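Endo-beta-mannanase (Opitutaceae bacterium TAV5, PDB 7BOB) probably hydrolyses beta-1,4-mannosidic bonds as a homotrimeric exo-beta-1,4-mannosidase of glycoside hydrolase family 5, active in the hindgut of a wood-feeding termite. Local coordinates at residues H386-R391 / L454-E459; R444-G449 / Q469-A474; S462-G467 / G549-V554; P402-R407 / T448-G453. One frame throughout, in Å; residues are numbered along the deposited sequence.

All four contacts lie in the C-terminal alpha/beta domain, apart from the eight-stranded barrel that carries the active site in family 5 enzymes. Interaction 2 pairs two central strands of its sheet. Interaction 1 borders it on one flank, where His386 N probably bonds to Arg444 O at 2.9 Å, and interaction 3 on the other, where Thr552 N lies 2.7 Å from Leu470 O. Helix 454-465 serves both interactions 1 and 3, its start in one and its end in the other. Interaction 4 shares Thr448 and Gly449 with interaction 2 and lies about 10 Å, centre to centre, from interaction 1; interactions 3 and 4 are about 20 Å apart.

Interaction 1 of 4, residues H386-R391 / L454-E459; sequences HLYWPR and LDEIKE
Tyr388 and Arg391 both reach Glu456, whose OE1 accepts two hydrogen bonds. The phenol OH of Tyr388 gives the shorter, 2.6 Å to Glu456 OE1; it meets the lone pair directed away from the other carboxylate oxygen. Ring and carboxylate are turned only 21° apart, with OE1 in the ring plane at its edge. The second comes from the backbone: Arg391 N lies 3.0 Å from Glu456 OE1 in a nearly straight bond (172°), arriving from above the carboxylate plane. Two donors on one buried oxygen probably favour the charged form of this glutamate, and the length of its side chain suits it to bridge from helix to strand end.

The charge pairing is looser: Arg391 bends at chi3 (-67°), bringing NE to 3.7 Å from Asp455 OD2, a long salt bridge in which no N-H points at the oxygen.

Glu456 OE2 turns back to Gly453 N at the helix start, as in one half of a capping box. The contact thus joins the end of strand 385-389 to the first turn of helix 454-465, with strand 444-448 beside Tyr388 and Ile330 of a second subunit packed on Asp455.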
loop_
_atom_site.group_PDB
_atom_site.type_symbol
_atom_site.label_atom_id
_atom_site.label_comp_id
_atom_site.label_asym_id
_atom_site.label_seq_id
_atom_site.Cartn_x
_atom_site.Cartn_y
_atom_site.Cartn_z
ATOM N N HIS A 386 -3.501 -35.140 4.574
ATOM C CA HIS A 386 -3.699 -34.273 3.411
ATOM C C HIS A 386 -4.040 -32.846 3.847
ATOM O O HIS A 386 -4.935 -32.640 4.670
ATOM C CB HIS A 386 -4.815 -34.815 2.506
ATOM C CG HIS A 386 -4.428 -36.036 1.724
ATOM N ND1 HIS A 386 -4.274 -37.277 2.306
ATOM C CD2 HIS A 386 -4.165 -36.205 0.403
ATOM C CE1 HIS A 386 -3.932 -38.154 1.378
ATOM N NE2 HIS A 386 -3.864 -37.529 0.217
ATOM N N LEU A 387 -3.331 -31.867 3.288
ATOM C CA LEU A 387 -3.655 -30.465 3.513
ATOM C C LEU A 387 -4.781 -30.037 2.576
ATOM O O LEU A 387 -4.808 -30.424 1.403
ATOM C CB LEU A 387 -2.419 -29.601 3.285
ATOM C CG LEU A 387 -1.205 -29.911 4.156
ATOM C CD1 LEU A 387 0.026 -29.186 3.607
ATOM C CD2 LEU A 387 -1.485 -29.500 5.593
ATOM N N TYR A 388 -5.716 -29.243 3.096
ATOM C CA TYR A 388 -6.920 -28.867 2.356
ATOM C C TYR A 388 -6.627 -27.661 1.457
ATOM O O TYR A 388 -6.265 -26.589 1.953
ATOM C CB TYR A 388 -8.058 -28.562 3.329
ATOM C CG TYR A 388 -9.390 -28.273 2.674
ATOM C CD1 TYR A 388 -9.844 -26.963 2.533
ATOM C CD2 TYR A 388 -10.194 -29.297 2.198
ATOM C CE1 TYR A 388 -11.059 -26.681 1.935
ATOM C CE2 TYR A 388 -11.421 -29.027 1.610
ATOM C CZ TYR A 388 -11.841 -27.716 1.480
ATOM O OH TYR A 388 -13.047 -27.420 0.896
ATOM N N TRP A 389 -6.757 -27.855 0.130
ATOM C CA TRP A 389 -6.693 -26.773 -0.853
ATOM C C TRP A 389 -8.103 -26.233 -1.061
ATOM O O TRP A 389 -8.984 -26.990 -1.485
ATOM C CB TRP A 389 -6.103 -27.287 -2.168
ATOM C CG TRP A 389 -5.929 -26.275 -3.297
ATOM C CD1 TRP A 389 -6.913 -25.769 -4.101
ATOM C CD2 TRP A 389 -4.701 -25.677 -3.751
ATOM N NE1 TRP A 389 -6.381 -24.916 -5.016
ATOM C CE2 TRP A 389 -5.027 -24.841 -4.838
ATOM C CE3 TRP A 389 -3.363 -25.782 -3.358
ATOM C CZ2 TRP A 389 -4.069 -24.077 -5.523
ATOM C CZ3 TRP A 389 -2.404 -25.028 -4.053
ATOM C CH2 TRP A 389 -2.770 -24.184 -5.115
ATOM N N PRO A 390 -8.384 -24.973 -0.723
ATOM C CA PRO A 390 -9.785 -24.513 -0.699
ATOM C C PRO A 390 -10.398 -24.439 -2.096
ATOM O O PRO A 390 -9.698 -24.257 -3.097
ATOM C CB PRO A 390 -9.693 -23.118 -0.057
ATOM C CG PRO A 390 -8.275 -22.669 -0.296
ATOM C CD PRO A 390 -7.437 -23.940 -0.271
ATOM N N ARG A 391 -11.736 -24.550 -2.150
ATOM C CA ARG A 391 -12.431 -24.534 -3.440
ATOM C C ARG A 391 -12.173 -23.243 -4.220
ATOM O O ARG A 391 -12.041 -23.270 -5.442
ATOM C CB ARG A 391 -13.935 -24.746 -3.249
ATOM C CG ARG A 391 -14.770 -24.431 -4.500
ATOM C CD ARG A 391 -16.255 -24.729 -4.311
ATOM N NE ARG A 391 -16.490 -26.158 -4.161
ATOM C CZ ARG A 391 -16.665 -26.992 -5.183
ATOM N NH1 ARG A 391 -16.657 -26.534 -6.433
ATOM N NH2 ARG A 391 -16.858 -28.287 -4.959
ATOM N N LEU A 454 -20.218 -22.659 2.270
ATOM C CA LEU A 454 -21.254 -23.586 2.711
ATOM C C LEU A 454 -21.129 -24.948 2.031
ATOM O O LEU A 454 -21.263 -25.989 2.686
ATOM C CB LEU A 454 -22.627 -22.975 2.442
ATOM C CG LEU A 454 -23.766 -23.947 2.706
ATOM C CD1 LEU A 454 -23.755 -24.306 4.176
ATOM C CD2 LEU A 454 -25.090 -23.331 2.294
ATOM N N ASP A 455 -20.891 -24.967 0.713
ATOM C CA ASP A 455 -20.794 -26.244 0.009
ATOM C C ASP A 455 -19.609 -27.044 0.517
ATOM O O ASP A 455 -19.718 -28.259 0.760
ATOM C CB ASP A 455 -20.692 -26.022 -1.506
ATOM C CG ASP A 455 -19.721 -24.891 -1.887
ATOM O OD1 ASP A 455 -19.076 -24.323 -0.977
ATOM O OD2 ASP A 455 -19.602 -24.562 -3.099
ATOM N N GLU A 456 -18.481 -26.370 0.739
ATOM C CA GLU A 456 -17.317 -27.060 1.278
ATOM C C GLU A 456 -17.614 -27.662 2.639
ATOM O O GLU A 456 -17.194 -28.792 2.925
ATOM C CB GLU A 456 -16.136 -26.109 1.358
ATOM C CG GLU A 456 -15.803 -25.484 0.019
ATOM C CD GLU A 456 -14.661 -24.508 0.119
ATOM O OE1 GLU A 456 -13.499 -24.979 0.241
ATOM O OE2 GLU A 456 -14.937 -23.278 0.098
ATOM N N ILE A 457 -18.354 -26.933 3.487
ATOM C CA ILE A 457 -18.670 -27.444 4.823
ATOM C C ILE A 457 -19.539 -28.694 4.724
ATOM O O ILE A 457 -19.248 -29.722 5.345
ATOM C CB ILE A 457 -19.339 -26.355 5.682
ATOM C CG1 ILE A 457 -18.332 -25.250 5.989
ATOM C CG2 ILE A 457 -19.847 -26.949 6.994
ATOM C CD1 ILE A 457 -18.959 -23.873 6.151
ATOM N N LYS A 458 -20.610 -28.623 3.927
ATOM C CA LYS A 458 -21.498 -29.766 3.733
ATOM C C LYS A 458 -20.727 -31.002 3.283
ATOM O O LYS A 458 -20.940 -32.104 3.798
ATOM C CB LYS A 458 -22.581 -29.409 2.712
ATOM C CG LYS A 458 -23.658 -28.459 3.258
ATOM C CD LYS A 458 -24.696 -28.125 2.183
ATOM C CE LYS A 458 -25.681 -27.057 2.667
ATOM N NZ LYS A 458 -26.525 -26.526 1.557
ATOM N N GLU A 459 -19.827 -30.835 2.311
ATOM C CA GLU A 459 -19.061 -31.970 1.819
ATOM C C GLU A 459 -18.099 -32.473 2.881
ATOM O O GLU A 459 -17.985 -33.684 3.091
ATOM C CB GLU A 459 -18.315 -31.598 0.538
ATOM C CG GLU A 459 -17.527 -32.746 -0.095
ATOM C CD GLU A 459 -18.379 -33.671 -0.961
ATOM O OE1 GLU A 459 -17.807 -34.620 -1.550
ATOM O OE2 GLU A 459 -19.610 -33.457 -1.045
#

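Interaction 2 of 4, residues R444-G449 / Q469-A474; sequences RIIITG and QLLWHA
Strands 444-448 and 469-473 are the two parallel strands of a beta-alpha-beta unit, joined by helix 454-465, in a sheet whose 2-1-3-4 strand order recalls a flavodoxin-like fold. Their axes run 8° apart. In the manner of parallel pairs, Ile445 straddles Leu470, donating from N to Gln469 O at 3.0 Å and accepting at O from Leu471 N at 2.9 Å; Ile447 likewise spans Trp472, bonding to Leu471 O and His473 N. Gly449 N adds a weak bond to His473 O where the strands end, and its positive phi suits glycine.

Ile445, Ile447, Leu470 and Trp472 share the face beneath helix 454-465, which supplies Leu460, Trp463 and Val464. Branched isoleucines suit such a buried strand. Leu470 CD1 touches both neighbours, 3.7 Å from Ile445 CG2 and 3.8 Å from Ile447 CD1. On the other face Ile446 lies side by side with Leu471, while His473 ND1 bonds to Glu559 beyond the strands. An alanine in place of Trp472 would probably open a gap beside Ile447 and Thr452 and leave the isoleucine's tip without its aromatic cover. That tip reaches the indole because Ile447 is extended beyond CG1 (chi2 179°), and CD1 makes a CH-pi contact 3.9 Å from the centroid of the five-membered ring of Trp472, only 6° off the ring normal.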
loop_
_atom_site.group_PDB
_atom_site.type_symbol
_atom_site.label_atom_id
_atom_site.label_comp_id
_atom_site.label_asym_id
_atom_site.label_seq_id
_atom_site.Cartn_x
_atom_site.Cartn_y
_atom_site.Cartn_z
ATOM N N ARG A 444 -7.180 -38.491 6.557
ATOM C CA ARG A 444 -6.957 -37.388 7.480
ATOM C C ARG A 444 -6.740 -36.104 6.693
ATOM O O ARG A 444 -5.938 -36.070 5.743
ATOM C CB ARG A 444 -5.771 -37.686 8.395
ATOM C CG ARG A 444 -5.775 -39.135 8.890
ATOM C CD ARG A 444 -5.028 -39.300 10.182
ATOM N NE ARG A 444 -3.586 -39.323 9.971
ATOM C CZ ARG A 444 -2.697 -39.210 10.952
ATOM N NH1 ARG A 444 -3.108 -39.064 12.205
ATOM N NH2 ARG A 444 -1.401 -39.235 10.686
ATOM N N ILE A 445 -7.472 -35.056 7.084
ATOM C CA ILE A 445 -7.481 -33.774 6.392
ATOM C C ILE A 445 -7.209 -32.678 7.409
ATOM O O ILE A 445 -7.871 -32.616 8.454
ATOM C CB ILE A 445 -8.816 -33.508 5.670
ATOM C CG1 ILE A 445 -8.937 -34.395 4.418
ATOM C CG2 ILE A 445 -8.909 -32.039 5.283
ATOM C CD1 ILE A 445 -10.263 -34.254 3.690
ATOM N N ILE A 446 -6.237 -31.821 7.106
ATOM C CA ILE A 446 -5.910 -30.678 7.944
ATOM C C ILE A 446 -6.286 -29.417 7.186
ATOM O O ILE A 446 -5.853 -29.219 6.042
ATOM C CB ILE A 446 -4.425 -30.654 8.334
ATOM C CG1 ILE A 446 -4.054 -31.919 9.096
ATOM C CG2 ILE A 446 -4.140 -29.442 9.216
ATOM C CD1 ILE A 446 -2.603 -31.940 9.497
ATOM N N ILE A 447 -7.103 -28.580 7.808
ATOM C CA ILE A 447 -7.456 -27.283 7.252
ATOM C C ILE A 447 -6.626 -26.234 7.983
ATOM O O ILE A 447 -6.742 -26.074 9.209
ATOM C CB ILE A 447 -8.961 -27.011 7.377
ATOM C CG1 ILE A 447 -9.770 -28.103 6.665
ATOM C CG2 ILE A 447 -9.286 -25.629 6.863
ATOM C CD1 ILE A 447 -11.287 -27.914 6.753
ATOM N N THR A 448 -5.778 -25.531 7.240
ATOM C CA THR A 448 -4.803 -24.610 7.830
ATOM C C THR A 448 -5.327 -23.172 7.851
ATOM O O THR A 448 -4.755 -22.281 7.232
ATOM C CB THR A 448 -3.486 -24.686 7.060
ATOM O OG1 THR A 448 -3.711 -24.322 5.681
ATOM C CG2 THR A 448 -2.907 -26.098 7.147
ATOM N N GLY A 449 -6.404 -22.942 8.597
ATOM C CA GLY A 449 -6.974 -21.610 8.676
ATOM C C GLY A 449 -7.249 -20.985 7.323
ATOM O O GLY A 449 -6.784 -19.875 7.044
ATOM N N GLN A 469 -11.061 -38.197 9.563
ATOM C CA GLN A 469 -10.537 -37.450 10.703
ATOM C C GLN A 469 -10.138 -36.049 10.230
ATOM O O GLN A 469 -9.222 -35.908 9.410
ATOM C CB GLN A 469 -9.332 -38.166 11.306
ATOM C CG GLN A 469 -9.500 -39.665 11.436
ATOM C CD GLN A 469 -10.618 -40.000 12.382
ATOM O OE1 GLN A 469 -10.525 -39.719 13.575
ATOM N NE2 GLN A 469 -11.698 -40.572 11.854
ATOM N N LEU A 470 -10.817 -35.025 10.745
ATOM C CA LEU A 470 -10.601 -33.633 10.343
ATOM C C LEU A 470 -9.928 -32.861 11.472
ATOM O O LEU A 470 -10.475 -32.762 12.583
ATOM C CB LEU A 470 -11.924 -32.966 9.962
ATOM C CG LEU A 470 -11.919 -31.527 9.441
ATOM C CD1 LEU A 470 -11.249 -31.441 8.057
ATOM C CD2 LEU A 470 -13.344 -31.008 9.375
ATOM N N LEU A 471 -8.747 -32.314 11.192
ATOM C CA LEU A 471 -8.098 -31.352 12.078
ATOM C C LEU A 471 -8.316 -29.960 11.485
ATOM O O LEU A 471 -7.752 -29.628 10.434
ATOM C CB LEU A 471 -6.615 -31.662 12.243
ATOM C CG LEU A 471 -5.826 -30.652 13.076
ATOM C CD1 LEU A 471 -6.497 -30.377 14.447
ATOM C CD2 LEU A 471 -4.418 -31.174 13.277
ATOM N N TRP A 472 -9.144 -29.152 12.148
ATOM C CA TRP A 472 -9.628 -27.882 11.597
ATOM C C TRP A 472 -8.987 -26.730 12.364
ATOM O O TRP A 472 -9.441 -26.369 13.456
ATOM C CB TRP A 472 -11.147 -27.811 11.674
ATOM C CG TRP A 472 -11.757 -26.804 10.748
ATOM C CD1 TRP A 472 -11.134 -25.742 10.158
ATOM C CD2 TRP A 472 -13.123 -26.760 10.317
ATOM N NE1 TRP A 472 -12.026 -25.050 9.379
ATOM C CE2 TRP A 472 -13.250 -25.660 9.448
ATOM C CE3 TRP A 472 -14.253 -27.547 10.586
ATOM C CZ2 TRP A 472 -14.454 -25.325 8.840
ATOM C CZ3 TRP A 472 -15.450 -27.218 9.974
ATOM C CH2 TRP A 472 -15.541 -26.116 9.111
ATOM N N HIS A 473 -7.947 -26.133 11.794
ATOM C CA HIS A 473 -7.341 -24.982 12.450
ATOM C C HIS A 473 -8.118 -23.727 12.070
ATOM O O HIS A 473 -8.182 -23.363 10.887
ATOM C CB HIS A 473 -5.864 -24.859 12.091
ATOM C CG HIS A 473 -4.992 -25.804 12.857
ATOM N ND1 HIS A 473 -3.682 -26.059 12.516
ATOM C CD2 HIS A 473 -5.253 -26.568 13.946
ATOM C CE1 HIS A 473 -3.170 -26.929 13.370
ATOM N NE2 HIS A 473 -4.104 -27.260 14.244
ATOM N N ALA A 474 -8.737 -23.098 13.075
ATOM C CA ALA A 474 -9.404 -21.802 13.022
ATOM C C ALA A 474 -10.586 -21.807 12.062
ATOM O O ALA A 474 -10.509 -21.189 10.995
ATOM C CB ALA A 474 -8.410 -20.710 12.621
#

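Interaction 3 of 4, residues S462-G467 / G549-V554; sequences SWVEQG and GCVTSV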
loop_
_atom_site.group_PDB
_atom_site.type_symbol
_atom_site.label_atom_id
_atom_site.label_comp_id
_atom_site.label_asym_id
_atom_site.label_seq_id
_atom_site.Cartn_x
_atom_site.Cartn_y
_atom_site.Cartn_z
ATOM N N SER A 462 -20.145 -34.708 5.220
ATOM C CA SER A 462 -20.402 -36.040 4.692
ATOM C C SER A 462 -19.128 -36.888 4.658
ATOM O O SER A 462 -19.161 -38.082 4.978
ATOM C CB SER A 462 -21.027 -35.914 3.303
ATOM O OG SER A 462 -20.733 -37.056 2.535
ATOM N N TRP A 463 -17.999 -36.289 4.271
ATOM C CA TRP A 463 -16.716 -36.982 4.371
ATOM C C TRP A 463 -16.421 -37.416 5.809
ATOM O O TRP A 463 -16.002 -38.559 6.050
ATOM C CB TRP A 463 -15.594 -36.085 3.841
ATOM C CG TRP A 463 -14.234 -36.719 3.951
ATOM C CD1 TRP A 463 -13.704 -37.646 3.115
ATOM C CD2 TRP A 463 -13.233 -36.467 4.953
ATOM N NE1 TRP A 463 -12.440 -37.997 3.526
ATOM C CE2 TRP A 463 -12.123 -37.287 4.649
ATOM C CE3 TRP A 463 -13.162 -35.615 6.065
ATOM C CZ2 TRP A 463 -10.957 -37.295 5.418
ATOM C CZ3 TRP A 463 -12.001 -35.625 6.838
ATOM C CH2 TRP A 463 -10.914 -36.462 6.509
ATOM N N VAL A 464 -16.621 -36.522 6.782
ATOM C CA VAL A 464 -16.363 -36.888 8.176
ATOM C C VAL A 464 -17.323 -37.983 8.623
ATOM O O VAL A 464 -16.958 -38.867 9.404
ATOM C CB VAL A 464 -16.447 -35.652 9.098
ATOM C CG1 VAL A 464 -16.393 -36.074 10.568
ATOM C CG2 VAL A 464 -15.336 -34.627 8.793
ATOM N N GLU A 465 -18.560 -37.937 8.132
ATOM C CA GLU A 465 -19.560 -38.916 8.534
ATOM C C GLU A 465 -19.162 -40.335 8.142
ATOM O O GLU A 465 -19.453 -41.286 8.875
ATOM C CB GLU A 465 -20.915 -38.567 7.929
ATOM C CG GLU A 465 -21.927 -38.159 8.967
ATOM C CD GLU A 465 -23.309 -37.969 8.377
ATOM O OE1 GLU A 465 -24.258 -37.773 9.176
ATOM O OE2 GLU A 465 -23.434 -38.023 7.119
ATOM N N GLN A 466 -18.506 -40.499 6.991
ATOM C CA GLN A 466 -18.023 -41.799 6.556
ATOM C C GLN A 466 -16.677 -42.165 7.164
ATOM O O GLN A 466 -16.095 -43.172 6.758
ATOM C CB GLN A 466 -17.908 -41.865 5.024
ATOM C CG GLN A 466 -19.043 -41.237 4.248
ATOM C CD GLN A 466 -18.675 -41.010 2.769
ATOM O OE1 GLN A 466 -17.809 -41.700 2.219
ATOM N NE2 GLN A 466 -19.318 -40.023 2.132
ATOM N N GLY A 467 -16.146 -41.378 8.091
ATOM C CA GLY A 467 -14.972 -41.800 8.839
ATOM C C GLY A 467 -13.771 -40.885 8.744
ATOM O O GLY A 467 -12.743 -41.179 9.371
ATOM N N GLY A 549 -16.494 -40.450 11.799
ATOM C CA GLY A 549 -15.315 -39.616 11.870
ATOM C C GLY A 549 -15.291 -38.722 13.096
ATOM O O GLY A 549 -16.131 -38.811 13.996
ATOM N N CYS A 550 -14.304 -37.818 13.108
ATOM C CA CYS A 550 -14.031 -37.005 14.289
ATOM C C CYS A 550 -13.402 -35.676 13.882
ATOM O O CYS A 550 -12.333 -35.663 13.252
ATOM C CB CYS A 550 -13.113 -37.759 15.241
ATOM S SG CYS A 550 -12.696 -36.831 16.713
ATOM N N VAL A 551 -14.051 -34.574 14.273
ATOM C CA VAL A 551 -13.602 -33.210 14.001
ATOM C C VAL A 551 -12.865 -32.692 15.224
ATOM O O VAL A 551 -13.455 -32.592 16.309
ATOM C CB VAL A 551 -14.791 -32.290 13.674
ATOM C CG1 VAL A 551 -14.311 -30.847 13.374
ATOM C CG2 VAL A 551 -15.617 -32.859 12.529
ATOM N N THR A 552 -11.592 -32.341 15.056
ATOM C CA THR A 552 -10.825 -31.646 16.094
ATOM C C THR A 552 -10.625 -30.195 15.643
ATOM O O THR A 552 -9.847 -29.925 14.718
ATOM C CB THR A 552 -9.491 -32.351 16.362
ATOM O OG1 THR A 552 -9.738 -33.696 16.778
ATOM C CG2 THR A 552 -8.680 -31.645 17.428
ATOM N N SER A 553 -11.339 -29.260 16.279
ATOM C CA SER A 553 -11.307 -27.850 15.899
ATOM C C SER A 553 -10.462 -27.046 16.882
ATOM O O SER A 553 -10.634 -27.167 18.102
ATOM C CB SER A 553 -12.724 -27.267 15.828
ATOM O OG SER A 553 -13.640 -28.085 15.119
ATOM N N VAL A 554 -9.560 -26.219 16.357
ATOM C CA VAL A 554 -8.739 -25.317 17.166
ATOM C C VAL A 554 -9.205 -23.887 16.926
ATOM O O VAL A 554 -9.199 -23.411 15.781
ATOM C CB VAL A 554 -7.240 -25.453 16.830
ATOM C CG1 VAL A 554 -6.407 -24.464 17.645
ATOM C CG2 VAL A 554 -6.757 -26.890 17.025
#
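Val464 lays its CG1 methyl over the start of strand 549-554, 3.7 Å from Cys550 N and 3.8 Å from Val551 CG2. The two valines cross at about a right angle. Placing CG1 opposite the backbone N (chi1 171°) turns that methyl to the strand, while CG2 also touches Val551 CG2, at 4.1 Å. A compact, branched side chain fits this short span between the helix's last turn and the sheet.

Beside this methyl contact the backbones come together. Gly549 CA makes a CH...O contact with Val464 O at 3.1 Å; any beta carbon on Gly549 would collide with that same oxygen, so glycine suits the place. Gly467, its phi positive, is the C-prime residue of a Schellman motif: its N bonds to Val464 O at 2.9 Å, and Gly468 N returns to Trp463 O. Its backbone angles likewise call for glycine.

The turn delivers the chain into strand 469-473, whose Leu470 also packs against Val464, and Cys550 bonds through its backbone to both Gly468 and Leu470. Between the side chains only methyl groups meet, so that part of the fit rests on shape; the polar main chain comes close only because Gly549 has no beta carbon, and Glu465 bonds through its backbone to neighbouring Ala548.

Interaction 4 of 4, residues P402-R407 / T448-G453; sequences PGNEPR and TGVFTG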
loop_
_atom_site.group_PDB
_atom_site.type_symbol
_atom_site.label_atom_id
_atom_site.label_comp_id
_atom_site.label_asym_id
_atom_site.label_seq_id
_atom_site.Cartn_x
_atom_site.Cartn_y
_atom_site.Cartn_z
ATOM N N PRO A 402 -14.650 -16.892 -0.481
ATOM C CA PRO A 402 -14.899 -16.334 0.860
ATOM C C PRO A 402 -13.755 -15.495 1.424
ATOM O O PRO A 402 -13.878 -15.003 2.547
ATOM C CB PRO A 402 -15.148 -17.581 1.722
ATOM C CG PRO A 402 -14.509 -18.716 0.974
ATOM C CD PRO A 402 -14.698 -18.366 -0.486
ATOM N N GLY A 403 -12.648 -15.304 0.705
ATOM C CA GLY A 403 -11.579 -14.445 1.197
ATOM C C GLY A 403 -10.176 -15.030 1.109
ATOM O O GLY A 403 -9.223 -14.408 1.592
ATOM N N ASN A 404 -10.016 -16.196 0.483
ATOM C CA ASN A 404 -8.688 -16.790 0.352
ATOM C C ASN A 404 -7.829 -16.020 -0.651
ATOM O O ASN A 404 -8.307 -15.567 -1.693
ATOM C CB ASN A 404 -8.803 -18.259 -0.055
ATOM C CG ASN A 404 -9.452 -19.109 1.032
ATOM O OD1 ASN A 404 -9.015 -19.106 2.191
ATOM N ND2 ASN A 404 -10.510 -19.822 0.670
ATOM N N GLU A 405 -6.546 -15.859 -0.317
ATOM C CA GLU A 405 -5.567 -15.195 -1.168
ATOM C C GLU A 405 -4.320 -16.069 -1.238
ATOM O O GLU A 405 -3.830 -16.533 -0.190
ATOM C CB GLU A 405 -5.204 -13.807 -0.646
ATOM C CG GLU A 405 -6.405 -12.960 -0.472
ATOM C CD GLU A 405 -6.066 -11.519 -0.199
ATOM O OE1 GLU A 405 -4.864 -11.164 -0.206
ATOM O OE2 GLU A 405 -7.022 -10.745 0.025
ATOM N N PRO A 406 -3.773 -16.298 -2.439
ATOM C CA PRO A 406 -2.652 -17.254 -2.573
ATOM C C PRO A 406 -1.499 -17.026 -1.614
ATOM O O PRO A 406 -0.999 -17.993 -1.054
ATOM C CB PRO A 406 -2.208 -17.070 -4.042
ATOM C CG PRO A 406 -3.470 -16.672 -4.765
ATOM C CD PRO A 406 -4.343 -15.905 -3.740
ATOM N N ARG A 407 -1.020 -15.791 -1.445
ATOM C CA ARG A 407 0.131 -15.590 -0.572
ATOM C C ARG A 407 -0.190 -15.995 0.865
ATOM O O ARG A 407 0.642 -16.603 1.554
ATOM C CB ARG A 407 0.585 -14.138 -0.620
ATOM C CG ARG A 407 1.964 -13.961 -0.050
ATOM C CD ARG A 407 2.424 -12.505 -0.136
ATOM N NE ARG A 407 3.644 -12.311 0.641
ATOM C CZ ARG A 407 4.856 -12.721 0.269
ATOM N NH1 ARG A 407 5.063 -13.356 -0.899
ATOM N NH2 ARG A 407 5.884 -12.498 1.082
ATOM N N THR A 448 -5.778 -25.531 7.240
ATOM C CA THR A 448 -4.803 -24.610 7.830
ATOM C C THR A 448 -5.327 -23.172 7.851
ATOM O O THR A 448 -4.755 -22.281 7.232
ATOM C CB THR A 448 -3.486 -24.686 7.060
ATOM O OG1 THR A 448 -3.711 -24.322 5.681
ATOM C CG2 THR A 448 -2.907 -26.098 7.147
ATOM N N GLY A 449 -6.404 -22.942 8.597
ATOM C CA GLY A 449 -6.974 -21.610 8.676
ATOM C C GLY A 449 -7.249 -20.985 7.323
ATOM O O GLY A 449 -6.784 -19.875 7.044
ATOM N N VAL A 450 -7.950 -21.698 6.449
ATOM C CA VAL A 450 -8.404 -21.113 5.199
ATOM C C VAL A 450 -9.917 -21.031 5.257
ATOM O O VAL A 450 -10.578 -21.700 6.063
ATOM C CB VAL A 450 -7.937 -21.897 3.961
ATOM C CG1 VAL A 450 -6.423 -21.786 3.821
ATOM C CG2 VAL A 450 -8.367 -23.360 4.046
ATOM N N PHE A 451 -10.470 -20.180 4.401
ATOM C CA PHE A 451 -11.891 -19.878 4.430
ATOM C C PHE A 451 -12.661 -20.836 3.531
ATOM O O PHE A 451 -12.249 -21.109 2.394
ATOM C CB PHE A 451 -12.111 -18.429 4.021
ATOM C CG PHE A 451 -11.208 -17.457 4.742
ATOM C CD1 PHE A 451 -11.406 -17.162 6.090
ATOM C CD2 PHE A 451 -10.166 -16.828 4.079
ATOM C CE1 PHE A 451 -10.583 -16.253 6.751
ATOM C CE2 PHE A 451 -9.340 -15.919 4.740
ATOM C CZ PHE A 451 -9.549 -15.634 6.078
ATOM N N THR A 452 -13.779 -21.343 4.052
ATOM C CA THR A 452 -14.545 -22.436 3.466
ATOM C C THR A 452 -16.002 -22.035 3.367
ATOM O O THR A 452 -16.592 -21.593 4.358
ATOM C CB THR A 452 -14.443 -23.700 4.326
ATOM O OG1 THR A 452 -14.923 -23.387 5.634
ATOM C CG2 THR A 452 -13.006 -24.223 4.416
ATOM N N GLY A 453 -16.593 -22.200 2.188
ATOM C CA GLY A 453 -17.979 -21.838 2.000
ATOM C C GLY A 453 -18.926 -22.940 2.444
ATOM O O GLY A 453 -18.532 -23.999 2.933
#
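Pro402 and Phe451 bring two irregular segments within 5.9 Å of each other, CA to CA, and here an asparagine bonds to backbone much as a neighbouring strand would. Asn404 offers both ends of its amide to Phe451. Its OD1 accepts from Phe451 N at 2.9 Å, in the carbonyl plane on a lone pair and nearly straight at 168°; its ND2 donates to Phe451 O at 2.8 Å, with that oxygen close to the amide plane. This pair of bonds fixes which way round the amide lies, and ND2 gives a further bond to His392 O, so the buried group is well satisfied. With a leucine in its place, similar in shape but without polar atoms, Phe451 N and O would probably both be left without these partners and the two loops less firmly held in register.

The segment 448-453 is the loop following a parallel strand of the alpha/beta domain, at the strand's C-terminal end, and it runs to Gly453, the N-cap of helix 454-465; Glu405 likewise precedes helix 406-422. Packing surrounds the amide. Pro402 sets CG against Phe451 CB at 3.9 Å, the puckered ring turning its CG toward the phenylalanine, a compact apolar group with little freedom to move. With CG opposite the carbonyl carbon (chi1 -48°), the Phe451 side chain slides past Asn404, and CD2 comes 3.2 Å from Asn404 OD1 and 3.5 Å from Gly403 C. Gly403 adopts a phi of 132°, which suits glycine. Arg517 meets the same ring in a cation-pi contact and bonds through NH2 to Pro402 O.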